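GTP pyrophosphokinase (Streptococcus pneumoniae, PDB 2BE3) probably catalyses transfer of a pyrophosphate group from ATP to GTP, making the alarmone pppGpp, as synthetases of the RelA/SpoT family do. Local coordinates at residues E188-G191 with E192-D195; K31-K35 with Q36-S40; G166-D170 with E171-R175; V49-I52 with E53-K56. All blocks are in the same frame, centred on the assembly; numbering follows the deposited sequence. Where two conformers were deposited one is given.

Contact 1: residues E188-G191 with E192-D195; sequences EEMG and EIRD
Ile193 and Met190, the latter built as selenomethionine, meet on the outer surface where helix 170-191 stops and helix 194-203 is about to start. Starting from CB, Ile193 wedges CG1 between its own backbone N and carbonyl carbon (chi1 64°). There Ile193 CG1 sits 3.6 Å from Met190 O, so the root of the branch rests against the backbone of the preceding helical turn. CG1 also comes up to the methyl of Met190, and the tip, CD1, ends against the same carbon: Met190 CE to Ile193 CD1 is 3.2 Å. That is closer than two methyl groups usually sit, so the exact placement of these two surface side chains is doubtful. Met190 reaches this spot because its chain bends twice, at chi2 and chi3, bringing CE back toward Ile193.

The backbone beneath is a type I beta turn from Gly191 to Arg194, with Ile193 as N-cap of the second helix. Arg194 N closes it on Gly191 O at 3.1 Å, and Ile193 N bonds to Met190 O, also at 3.1 Å. One step earlier, Glu192 N still keeps the helical bond to Glu188 O at 3.3 Å, with a weak second one to Glu189 O. Arg194 places CB 3.3 Å from Gly191 O and then runs out extended as far as NE, away from the turn, to salt bridges from NH2 to Asp88 and Glu91, passing Phe85 on the way.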
loop_
_atom_site.group_PDB
_atom_site.type_symbol
_atom_site.label_atom_id
_atom_site.label_comp_id
_atom_site.label_asym_id
_atom_site.label_seq_id
_atom_site.Cartn_x
_atom_site.Cartn_y
_atom_site.Cartn_z
ATOM N N GLU A 188 -3.243 -8.411 -33.009
ATOM C CA GLU A 188 -3.250 -9.723 -33.634
ATOM C C GLU A 188 -1.954 -9.992 -34.400
ATOM O O GLU A 188 -1.412 -11.091 -34.318
ATOM C CB GLU A 188 -4.459 -9.910 -34.544
ATOM C CG GLU A 188 -5.806 -9.941 -33.778
ATOM C CD GLU A 188 -5.942 -11.110 -32.777
ATOM O OE1 GLU A 188 -6.214 -12.236 -33.255
ATOM O OE2 GLU A 188 -5.778 -10.881 -31.529
ATOM N N GLU A 189 -1.448 -9.007 -35.138
ATOM C CA GLU A 189 -0.253 -9.249 -35.936
ATOM C C GLU A 189 0.952 -9.495 -35.057
ATOM O O GLU A 189 1.759 -10.372 -35.327
ATOM C CB GLU A 189 0.024 -8.089 -36.874
ATOM C CG GLU A 189 -0.905 -8.044 -38.029
ATOM C CD GLU A 189 -0.623 -9.112 -39.069
ATOM O OE1 GLU A 189 0.452 -9.768 -39.027
ATOM O OE2 GLU A 189 -1.490 -9.272 -39.950
HETATM N N MSE A 190 1.066 -8.705 -33.998
HETATM C CA MSE A 190 2.151 -8.854 -33.053
HETATM C C MSE A 190 2.040 -10.146 -32.264
HETATM O O MSE A 190 3.053 -10.780 -31.974
HETATM C CB MSE A 190 2.226 -7.637 -32.138
HETATM C CG MSE A 190 3.599 -7.372 -31.605
HETATM SE SE MSE A 190 4.927 -6.816 -32.943
HETATM C CE MSE A 190 4.957 -8.244 -34.280
ATOM N N GLY A 191 0.810 -10.555 -31.966
ATOM C CA GLY A 191 0.541 -11.801 -31.229
ATOM C C GLY A 191 1.086 -13.007 -31.961
ATOM O O GLY A 191 1.540 -13.953 -31.351
ATOM N N GLU A 192 1.086 -12.928 -33.290
ATOM C CA GLU A 192 1.565 -13.977 -34.168
ATOM C C GLU A 192 3.024 -14.341 -33.882
ATOM O O GLU A 192 3.420 -15.478 -34.084
ATOM C CB GLU A 192 1.441 -13.492 -35.610
ATOM C CG GLU A 192 0.848 -14.459 -36.583
ATOM C CD GLU A 192 -0.611 -14.735 -36.309
ATOM O OE1 GLU A 192 -1.478 -14.013 -36.871
ATOM O OE2 GLU A 192 -0.881 -15.667 -35.522
ATOM N N ILE A 193 3.824 -13.371 -33.434
ATOM C CA ILE A 193 5.233 -13.621 -33.083
ATOM C C ILE A 193 5.528 -13.342 -31.595
ATOM O O ILE A 193 6.647 -12.978 -31.226
ATOM C CB ILE A 193 6.208 -12.846 -33.994
ATOM C CG1 ILE A 193 6.055 -11.333 -33.822
ATOM C CG2 ILE A 193 6.034 -13.276 -35.474
ATOM C CD1 ILE A 193 7.163 -10.598 -34.445
ATOM N N ARG A 194 4.521 -13.538 -30.751
ATOM C CA ARG A 194 4.666 -13.341 -29.326
ATOM C C ARG A 194 5.725 -14.274 -28.752
ATOM O O ARG A 194 6.498 -13.872 -27.875
ATOM C CB ARG A 194 3.316 -13.537 -28.591
ATOM C CG ARG A 194 3.404 -13.469 -27.081
ATOM C CD ARG A 194 2.059 -13.706 -26.477
ATOM N NE ARG A 194 2.042 -13.527 -25.028
ATOM C CZ ARG A 194 1.827 -14.512 -24.148
ATOM N NH1 ARG A 194 1.644 -15.748 -24.580
ATOM N NH2 ARG A 194 1.834 -14.253 -22.826
ATOM N N ASP A 195 5.738 -15.517 -29.219
ATOM C CA ASP A 195 6.636 -16.502 -28.645
ATOM C C ASP A 195 8.064 -16.084 -28.924
ATOM O O ASP A 195 8.905 -16.191 -28.055
ATOM C CB ASP A 195 6.388 -17.921 -29.196
ATOM C CG ASP A 195 5.066 -18.529 -28.731
ATOM O OD1 ASP A 195 4.374 -17.986 -27.825
ATOM O OD2 ASP A 195 4.715 -19.596 -29.283
#

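Contact 2: residues K31-K35 with Q36-S40; sequences KQYRK and QNKHS
Asn37 has a left-handed backbone, phi 54°, and with it the chain folds back on Tyr33 and Arg34 to end helix 6-35. This is a Schellman motif with Asn37 as the C-prime residue. Lys38 N reaches back to Tyr33 O at 2.8 Å, while Asn37 N bonds to Arg34 O at 3.0 Å. Gln36 N keeps the last helical bond, to Gln32 O, and has a weak second one to Tyr33 O.

Beyond the reversal the chain runs past the Tyr33 ring. Lys38 CB lies at the ring's edge, near its plane, 3.9 Å from Tyr33 CD2; His39 O comes in obliquely, 3.5 Å from the same CD2. Ser40 then packs its CA and CB against Tyr33 CB, and its hydroxyl bonds onward to Ile42 O, at the start of strand 42-49. The second subunit joins the contact as well: its Ile133 packs on Tyr33 and Gln36 and gives its backbone N to Gln32 OE1.

Arg34 extends from CG to NE alongside Ser40, and two waters, both over one face of the His39 ring, link the two residues. Water 1 accepts from Arg34 NH2 and donates to Ser40 O; water 2 accepts from Arg34 NE at 3.0 Å and from Ser40 N at 2.8 Å.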
loop_
_atom_site.group_PDB
_atom_site.type_symbol
_atom_site.label_atom_id
_atom_site.label_comp_id
_atom_site.label_asym_id
_atom_site.label_seq_id
_atom_site.Cartn_x
_atom_site.Cartn_y
_atom_site.Cartn_z
ATOM N N LYS A 31 7.783 -4.762 -10.589
ATOM C CA LYS A 31 9.071 -4.670 -9.933
ATOM C C LYS A 31 9.603 -6.061 -9.518
ATOM O O LYS A 31 10.809 -6.301 -9.605
ATOM C CB LYS A 31 8.950 -3.726 -8.720
ATOM C CG LYS A 31 10.211 -3.497 -7.884
ATOM C CD LYS A 31 11.072 -2.315 -8.423
ATOM C CE LYS A 31 12.223 -2.807 -9.360
ATOM N NZ LYS A 31 12.816 -1.713 -10.228
ATOM N N GLN A 32 8.712 -6.961 -9.089
ATOM C CA GLN A 32 9.112 -8.314 -8.658
ATOM C C GLN A 32 9.654 -9.174 -9.782
ATOM O O GLN A 32 10.702 -9.797 -9.636
ATOM C CB GLN A 32 7.971 -9.047 -7.960
ATOM C CG GLN A 32 7.936 -8.741 -6.474
ATOM C CD GLN A 32 6.599 -9.042 -5.810
ATOM O OE1 GLN A 32 5.724 -9.697 -6.382
ATOM N NE2 GLN A 32 6.436 -8.558 -4.591
ATOM N N TYR A 33 8.929 -9.215 -10.892
ATOM C CA TYR A 33 9.424 -9.801 -12.127
ATOM C C TYR A 33 10.828 -9.297 -12.493
ATOM O O TYR A 33 11.725 -10.075 -12.735
ATOM C CB TYR A 33 8.481 -9.436 -13.264
ATOM C CG TYR A 33 7.314 -10.357 -13.450
ATOM C CD1 TYR A 33 6.053 -9.989 -13.006
ATOM C CD2 TYR A 33 7.459 -11.586 -14.121
ATOM C CE1 TYR A 33 4.938 -10.820 -13.190
ATOM C CE2 TYR A 33 6.343 -12.453 -14.301
ATOM C CZ TYR A 33 5.078 -12.051 -13.833
ATOM O OH TYR A 33 3.952 -12.855 -14.014
ATOM N N ARG A 34 11.006 -7.988 -12.505
ATOM C CA ARG A 34 12.262 -7.404 -12.925
ATOM C C ARG A 34 13.413 -7.722 -11.955
ATOM O O ARG A 34 14.558 -7.927 -12.376
ATOM C CB ARG A 34 12.085 -5.900 -13.169
ATOM C CG ARG A 34 11.174 -5.581 -14.351
ATOM C CD ARG A 34 10.983 -4.083 -14.506
ATOM N NE ARG A 34 10.144 -3.757 -15.656
ATOM C CZ ARG A 34 9.691 -2.534 -15.939
ATOM N NH1 ARG A 34 9.995 -1.507 -15.146
ATOM N NH2 ARG A 34 8.916 -2.329 -17.021
ATOM N N LYS A 35 13.090 -7.786 -10.664
ATOM C CA LYS A 35 14.050 -8.119 -9.619
ATOM C C LYS A 35 14.520 -9.556 -9.754
ATOM O O LYS A 35 15.627 -9.882 -9.365
ATOM C CB LYS A 35 13.425 -7.936 -8.243
ATOM C CG LYS A 35 14.416 -7.476 -7.174
ATOM C CD LYS A 35 13.657 -6.974 -5.931
ATOM C CE LYS A 35 12.511 -6.005 -6.314
ATOM N NZ LYS A 35 11.215 -6.224 -5.576
ATOM N N GLN A 36 13.666 -10.410 -10.305
ATOM C CA GLN A 36 14.013 -11.799 -10.558
ATOM C C GLN A 36 14.563 -11.992 -11.951
ATOM O O GLN A 36 14.543 -13.097 -12.466
ATOM C CB GLN A 36 12.781 -12.649 -10.421
ATOM C CG GLN A 36 12.388 -12.887 -9.005
ATOM C CD GLN A 36 11.098 -13.643 -8.933
ATOM O OE1 GLN A 36 10.914 -14.643 -9.634
ATOM N NE2 GLN A 36 10.172 -13.159 -8.105
ATOM N N ASN A 37 15.031 -10.898 -12.550
ATOM C CA ASN A 37 15.545 -10.858 -13.918
ATOM C C ASN A 37 14.597 -11.402 -15.000
ATOM O O ASN A 37 15.028 -11.960 -16.008
ATOM C CB ASN A 37 16.908 -11.535 -13.963
ATOM C CG ASN A 37 17.905 -10.861 -13.033
ATOM O OD1 ASN A 37 18.396 -9.758 -13.330
ATOM N ND2 ASN A 37 18.191 -11.502 -11.885
ATOM N N LYS A 38 13.306 -11.235 -14.774
ATOM C CA LYS A 38 12.287 -11.617 -15.731
ATOM C C LYS A 38 11.695 -10.347 -16.292
ATOM O O LYS A 38 11.758 -9.290 -15.674
ATOM C CB LYS A 38 11.177 -12.423 -15.070
ATOM C CG LYS A 38 11.649 -13.620 -14.361
ATOM C CD LYS A 38 10.485 -14.550 -14.165
ATOM C CE LYS A 38 10.766 -15.567 -13.071
ATOM N NZ LYS A 38 11.888 -16.477 -13.446
ATOM N N HIS A 39 11.159 -10.457 -17.497
ATOM C CA HIS A 39 10.425 -9.385 -18.122
ATOM C C HIS A 39 9.001 -9.348 -17.518
ATOM O O HIS A 39 8.400 -10.377 -17.270
ATOM C CB HIS A 39 10.425 -9.587 -19.639
ATOM C CG HIS A 39 9.574 -8.611 -20.368
ATOM N ND1 HIS A 39 10.081 -7.460 -20.933
ATOM C CD2 HIS A 39 8.239 -8.589 -20.586
ATOM C CE1 HIS A 39 9.096 -6.783 -21.493
ATOM N NE2 HIS A 39 7.968 -7.446 -21.296
ATOM N N SER A 40 8.502 -8.144 -17.261
ATOM C CA SER A 40 7.187 -7.948 -16.671
ATOM C C SER A 40 6.077 -7.873 -17.733
ATOM O O SER A 40 6.157 -7.048 -18.642
ATOM C CB SER A 40 7.180 -6.675 -15.833
ATOM O OG SER A 40 5.894 -6.482 -15.276
HETATM O O HOH W 1 8.051 -4.631 -18.839
HETATM O O HOH W 2 10.140 -5.870 -17.757
#

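Contact 3: residues G166-D170 with E171-R175; sequences GDFPD and EIKKR
Phe168 turns CG beside its own backbone N (chi1 -57°), which brings the ring up to the first turn of the helix, while Lys173 bends at chi2 (65°) so that its aliphatic chain comes back to meet it. Lys173 CD ends 3.7 Å from Phe168 CD2. On the ring's other ortho carbon, Phe168 CD1, Ile172 CG2 makes the second touch, at 4.0 Å; these two side chains cross at about a right angle. The remaining branch of Ile172 lies alongside Pro169, both pointing the same way, with Ile172 CD1 4.0 Å from Pro169 CG.

These contacts sit at the N-cap of helix 170-191, where Pro169 holds the cap position. Its carbonyl O accepts a nearly straight bond from Lys173 N (2.9 Å, 170° at the hydrogen) and a weak one from Ile172 N. The next rung of the helix follows as Lys174 N bonds to Asp170 O at 3.0 Å. Phe168 also packs on Glu157, Leu160 and Asn161, and Pro169 on Tyr164, joining the cap to the preceding helix 148-164. Past its contact with the ring, Lys173 carries on to a salt bridge between NZ and Glu177.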
loop_
_atom_site.group_PDB
_atom_site.type_symbol
_atom_site.label_atom_id
_atom_site.label_comp_id
_atom_site.label_asym_id
_atom_site.label_seq_id
_atom_site.Cartn_x
_atom_site.Cartn_y
_atom_site.Cartn_z
ATOM N N GLY A 166 -23.036 8.324 -27.844
ATOM C CA GLY A 166 -23.575 7.326 -28.765
ATOM C C GLY A 166 -23.868 7.893 -30.137
ATOM O O GLY A 166 -23.963 7.135 -31.105
ATOM N N ASP A 167 -23.969 9.224 -30.228
ATOM C CA ASP A 167 -24.303 9.907 -31.479
ATOM C C ASP A 167 -23.120 10.616 -32.151
ATOM O O ASP A 167 -23.087 11.840 -32.268
ATOM C CB ASP A 167 -25.457 10.872 -31.241
ATOM C CG ASP A 167 -26.091 11.377 -32.533
ATOM O OD1 ASP A 167 -25.729 10.931 -33.669
ATOM O OD2 ASP A 167 -26.963 12.261 -32.396
ATOM N N PHE A 168 -22.173 9.824 -32.635
ATOM C CA PHE A 168 -20.981 10.356 -33.277
ATOM C C PHE A 168 -21.257 10.948 -34.672
ATOM O O PHE A 168 -21.977 10.373 -35.478
ATOM C CB PHE A 168 -19.891 9.269 -33.347
ATOM C CG PHE A 168 -19.519 8.686 -32.001
ATOM C CD1 PHE A 168 -18.752 9.428 -31.087
ATOM C CD2 PHE A 168 -19.928 7.388 -31.646
ATOM C CE1 PHE A 168 -18.405 8.906 -29.857
ATOM C CE2 PHE A 168 -19.585 6.839 -30.414
ATOM C CZ PHE A 168 -18.817 7.601 -29.505
ATOM N N PRO A 169 -20.701 12.123 -34.967
ATOM C CA PRO A 169 -20.744 12.488 -36.384
ATOM C C PRO A 169 -20.171 11.363 -37.271
ATOM O O PRO A 169 -19.229 10.655 -36.872
ATOM C CB PRO A 169 -19.869 13.734 -36.444
ATOM C CG PRO A 169 -20.017 14.338 -35.083
ATOM C CD PRO A 169 -20.088 13.168 -34.137
ATOM N N ASP A 170 -20.789 11.178 -38.435
ATOM C CA ASP A 170 -20.398 10.163 -39.425
ATOM C C ASP A 170 -18.900 10.060 -39.626
ATOM O O ASP A 170 -18.357 8.955 -39.749
ATOM C CB ASP A 170 -21.017 10.480 -40.793
ATOM C CG ASP A 170 -22.401 9.890 -40.965
ATOM O OD1 ASP A 170 -22.707 8.820 -40.378
ATOM O OD2 ASP A 170 -23.188 10.506 -41.717
ATOM N N GLU A 171 -18.245 11.211 -39.681
ATOM C CA GLU A 171 -16.821 11.230 -39.885
ATOM C C GLU A 171 -16.039 10.664 -38.703
ATOM O O GLU A 171 -15.020 9.995 -38.897
ATOM C CB GLU A 171 -16.323 12.643 -40.196
ATOM C CG GLU A 171 -14.806 12.690 -40.357
ATOM C CD GLU A 171 -14.296 11.929 -41.610
ATOM O OE1 GLU A 171 -15.095 11.202 -42.275
ATOM O OE2 GLU A 171 -13.088 12.074 -41.930
ATOM N N ILE A 172 -16.493 10.979 -37.495
ATOM C CA ILE A 172 -15.826 10.545 -36.291
ATOM C C ILE A 172 -16.027 9.033 -36.077
ATOM O O ILE A 172 -15.060 8.308 -35.817
ATOM C CB ILE A 172 -16.254 11.412 -35.089
ATOM C CG1 ILE A 172 -15.449 12.721 -35.126
ATOM C CG2 ILE A 172 -16.038 10.678 -33.782
ATOM C CD1 ILE A 172 -16.102 13.903 -34.451
ATOM N N LYS A 173 -17.266 8.570 -36.248
ATOM C CA LYS A 173 -17.590 7.153 -36.233
ATOM C C LYS A 173 -16.789 6.316 -37.261
ATOM O O LYS A 173 -16.268 5.252 -36.923
ATOM C CB LYS A 173 -19.098 6.974 -36.427
ATOM C CG LYS A 173 -19.606 5.572 -36.126
ATOM C CD LYS A 173 -19.446 5.203 -34.632
ATOM C CE LYS A 173 -19.991 3.800 -34.297
ATOM N NZ LYS A 173 -18.881 2.800 -34.143
ATOM N N LYS A 174 -16.684 6.792 -38.501
ATOM C CA LYS A 174 -15.917 6.083 -39.522
ATOM C C LYS A 174 -14.498 5.875 -39.006
ATOM O O LYS A 174 -13.916 4.797 -39.169
ATOM C CB LYS A 174 -15.905 6.837 -40.877
ATOM C CG LYS A 174 -14.655 6.545 -41.794
ATOM C CD LYS A 174 -14.328 7.683 -42.799
ATOM C CE LYS A 174 -13.142 7.307 -43.702
ATOM N NZ LYS A 174 -12.780 8.355 -44.719
ATOM N N ARG A 175 -13.970 6.907 -38.361
ATOM C CA ARG A 175 -12.621 6.892 -37.848
ATOM C C ARG A 175 -12.480 5.997 -36.612
ATOM O O ARG A 175 -11.519 5.245 -36.493
ATOM C CB ARG A 175 -12.186 8.323 -37.546
ATOM C CG ARG A 175 -10.758 8.571 -37.902
ATOM C CD ARG A 175 -10.554 8.430 -39.378
ATOM N NE ARG A 175 -10.885 9.661 -40.083
ATOM C CZ ARG A 175 -10.448 9.966 -41.307
ATOM N NH1 ARG A 175 -9.665 9.121 -41.976
ATOM N NH2 ARG A 175 -10.794 11.123 -41.856
#

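Contact 4: residues V49-I52 with E53-K56; sequences VKPI and ESIK
Pro51 O takes two backbone N-H groups of the following helical turn: Ile55 N at 2.9 Å (159° at the hydrogen), and Ser54 N at the same distance but by a weak, strongly bent bond. Pro51 is the N-cap of helix 52-62, just after strand 42-49 ends, and its carbonyl starts the helical pattern. Lys56 N continues it by bonding to Ile52 O at 2.8 Å.

Carbon packs closely round these carbonyls. Ser54 CB sits 3.3 Å from Pro51 O, and the ring of Pro51 meets Ser54 through CD, near both CB and OG. Lys56 folds its chain over Ile52: Lys56 CD lies 3.3 Å from Ile52 O and 3.6 Å from Ile52 CG2, the two side chains side by side and pointing the same way. Ile52 also packs on Trp8 and Leu12 of helix 6-35.

Lys50 crosses Ile55 at a slant, its CB 3.8 Å from Ile55 CG1. The chain stays extended as far as CE, so CG can lean on Ser54 CB and CE comes near the Ser54 carbonyl before the bend at chi4 (65°). Ile55 answers with CD1, which lies 3.6 Å from Lys50 O, and buries itself further against Leu73 and Ile76. The amine of Lys50 goes on to a salt bridge with Asp75, close to the like-charged Lys58. The first helical turn thus flanks the Lys50 methylenes, while the amine is probably held chiefly by its salt bridge to Asp75, which would also offset the nearby charge of Lys58.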
loop_
_atom_site.group_PDB
_atom_site.type_symbol
_atom_site.label_atom_id
_atom_site.label_comp_id
_atom_site.label_asym_id
_atom_site.label_seq_id
_atom_site.Cartn_x
_atom_site.Cartn_y
_atom_site.Cartn_z
ATOM N N VAL A 49 -9.803 7.611 -8.425
ATOM C CA VAL A 49 -11.135 7.589 -7.839
ATOM C C VAL A 49 -12.095 8.342 -8.744
ATOM O O VAL A 49 -11.791 9.418 -9.196
ATOM C CB VAL A 49 -11.152 8.218 -6.440
ATOM C CG1 VAL A 49 -12.563 8.214 -5.892
ATOM C CG2 VAL A 49 -10.217 7.436 -5.542
ATOM N N LYS A 50 -13.261 7.763 -9.004
ATOM C CA LYS A 50 -14.211 8.360 -9.905
ATOM C C LYS A 50 -14.575 9.724 -9.344
ATOM O O LYS A 50 -14.741 9.852 -8.136
ATOM C CB LYS A 50 -15.413 7.464 -9.939
ATOM C CG LYS A 50 -16.152 7.408 -11.223
ATOM C CD LYS A 50 -17.225 6.379 -11.054
ATOM C CE LYS A 50 -18.051 6.307 -12.308
ATOM N NZ LYS A 50 -17.196 5.820 -13.426
ATOM N N PRO A 51 -14.622 10.774 -10.195
ATOM C CA PRO A 51 -15.069 12.065 -9.685
ATOM C C PRO A 51 -16.531 12.026 -9.283
ATOM O O PRO A 51 -17.323 11.331 -9.917
ATOM C CB PRO A 51 -14.921 12.990 -10.893
ATOM C CG PRO A 51 -14.108 12.264 -11.859
ATOM C CD PRO A 51 -14.243 10.834 -11.619
ATOM N N ILE A 52 -16.869 12.784 -8.243
ATOM C CA ILE A 52 -18.214 12.896 -7.678
ATOM C C ILE A 52 -19.311 13.115 -8.724
ATOM O O ILE A 52 -20.401 12.517 -8.609
ATOM C CB ILE A 52 -18.280 14.046 -6.613
ATOM C CG1 ILE A 52 -17.392 13.716 -5.410
ATOM C CG2 ILE A 52 -19.710 14.323 -6.153
ATOM C CD1 ILE A 52 -17.040 14.943 -4.578
ATOM N N GLU A 53 -19.078 13.958 -9.729
ATOM C CA GLU A 53 -20.138 14.192 -10.726
ATOM C C GLU A 53 -20.287 13.024 -11.729
ATOM O O GLU A 53 -21.363 12.840 -12.314
ATOM C CB GLU A 53 -20.027 15.565 -11.431
ATOM C CG GLU A 53 -20.128 16.831 -10.520
ATOM C CD GLU A 53 -21.463 17.004 -9.763
ATOM O OE1 GLU A 53 -22.536 16.547 -10.236
ATOM O OE2 GLU A 53 -21.433 17.624 -8.675
ATOM N N SER A 54 -19.228 12.242 -11.925
ATOM C CA SER A 54 -19.353 10.997 -12.656
ATOM C C SER A 54 -20.077 9.941 -11.816
ATOM O O SER A 54 -20.864 9.185 -12.363
ATOM C CB SER A 54 -17.994 10.459 -13.048
ATOM O OG SER A 54 -17.441 11.236 -14.071
ATOM N N ILE A 55 -19.806 9.915 -10.504
ATOM C CA ILE A 55 -20.514 9.031 -9.590
ATOM C C ILE A 55 -21.999 9.364 -9.620
ATOM O O ILE A 55 -22.816 8.453 -9.777
ATOM C CB ILE A 55 -19.989 9.087 -8.121
ATOM C CG1 ILE A 55 -18.534 8.608 -8.038
ATOM C CG2 ILE A 55 -20.916 8.265 -7.196
ATOM C CD1 ILE A 55 -17.880 8.895 -6.714
ATOM N N LYS A 56 -22.338 10.658 -9.518
ATOM C CA LYS A 56 -23.744 11.102 -9.535
ATOM C C LYS A 56 -24.460 10.782 -10.830
ATOM O O LYS A 56 -25.617 10.404 -10.810
ATOM C CB LYS A 56 -23.881 12.575 -9.213
ATOM C CG LYS A 56 -23.712 12.864 -7.765
ATOM C CD LYS A 56 -22.997 14.190 -7.586
ATOM C CE LYS A 56 -23.957 15.298 -7.177
ATOM N NZ LYS A 56 -24.438 15.106 -5.779
#

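In the fold
Each of the four contacts lies where a helix begins or ends. Contacts 3 and 1 sit at the two ends of helix 170-191, their centres about 30 Å apart, the first starting the helix and the second passing it on to helix 194-203. Contacts 2 and 4 flank strand 42-49, an outermost strand of this chain's sheet: one leads into it from helix 6-35, the other leaves it for helix 52-62, with centres about 35 Å apart on opposite sides of the chain's centre. The closest approach is between contacts 1 and 2, about 9 Å between nearest atoms. Contact 4 lies wholly within the RelA/SpoT family region, about 26 Å from contact 3 between centres.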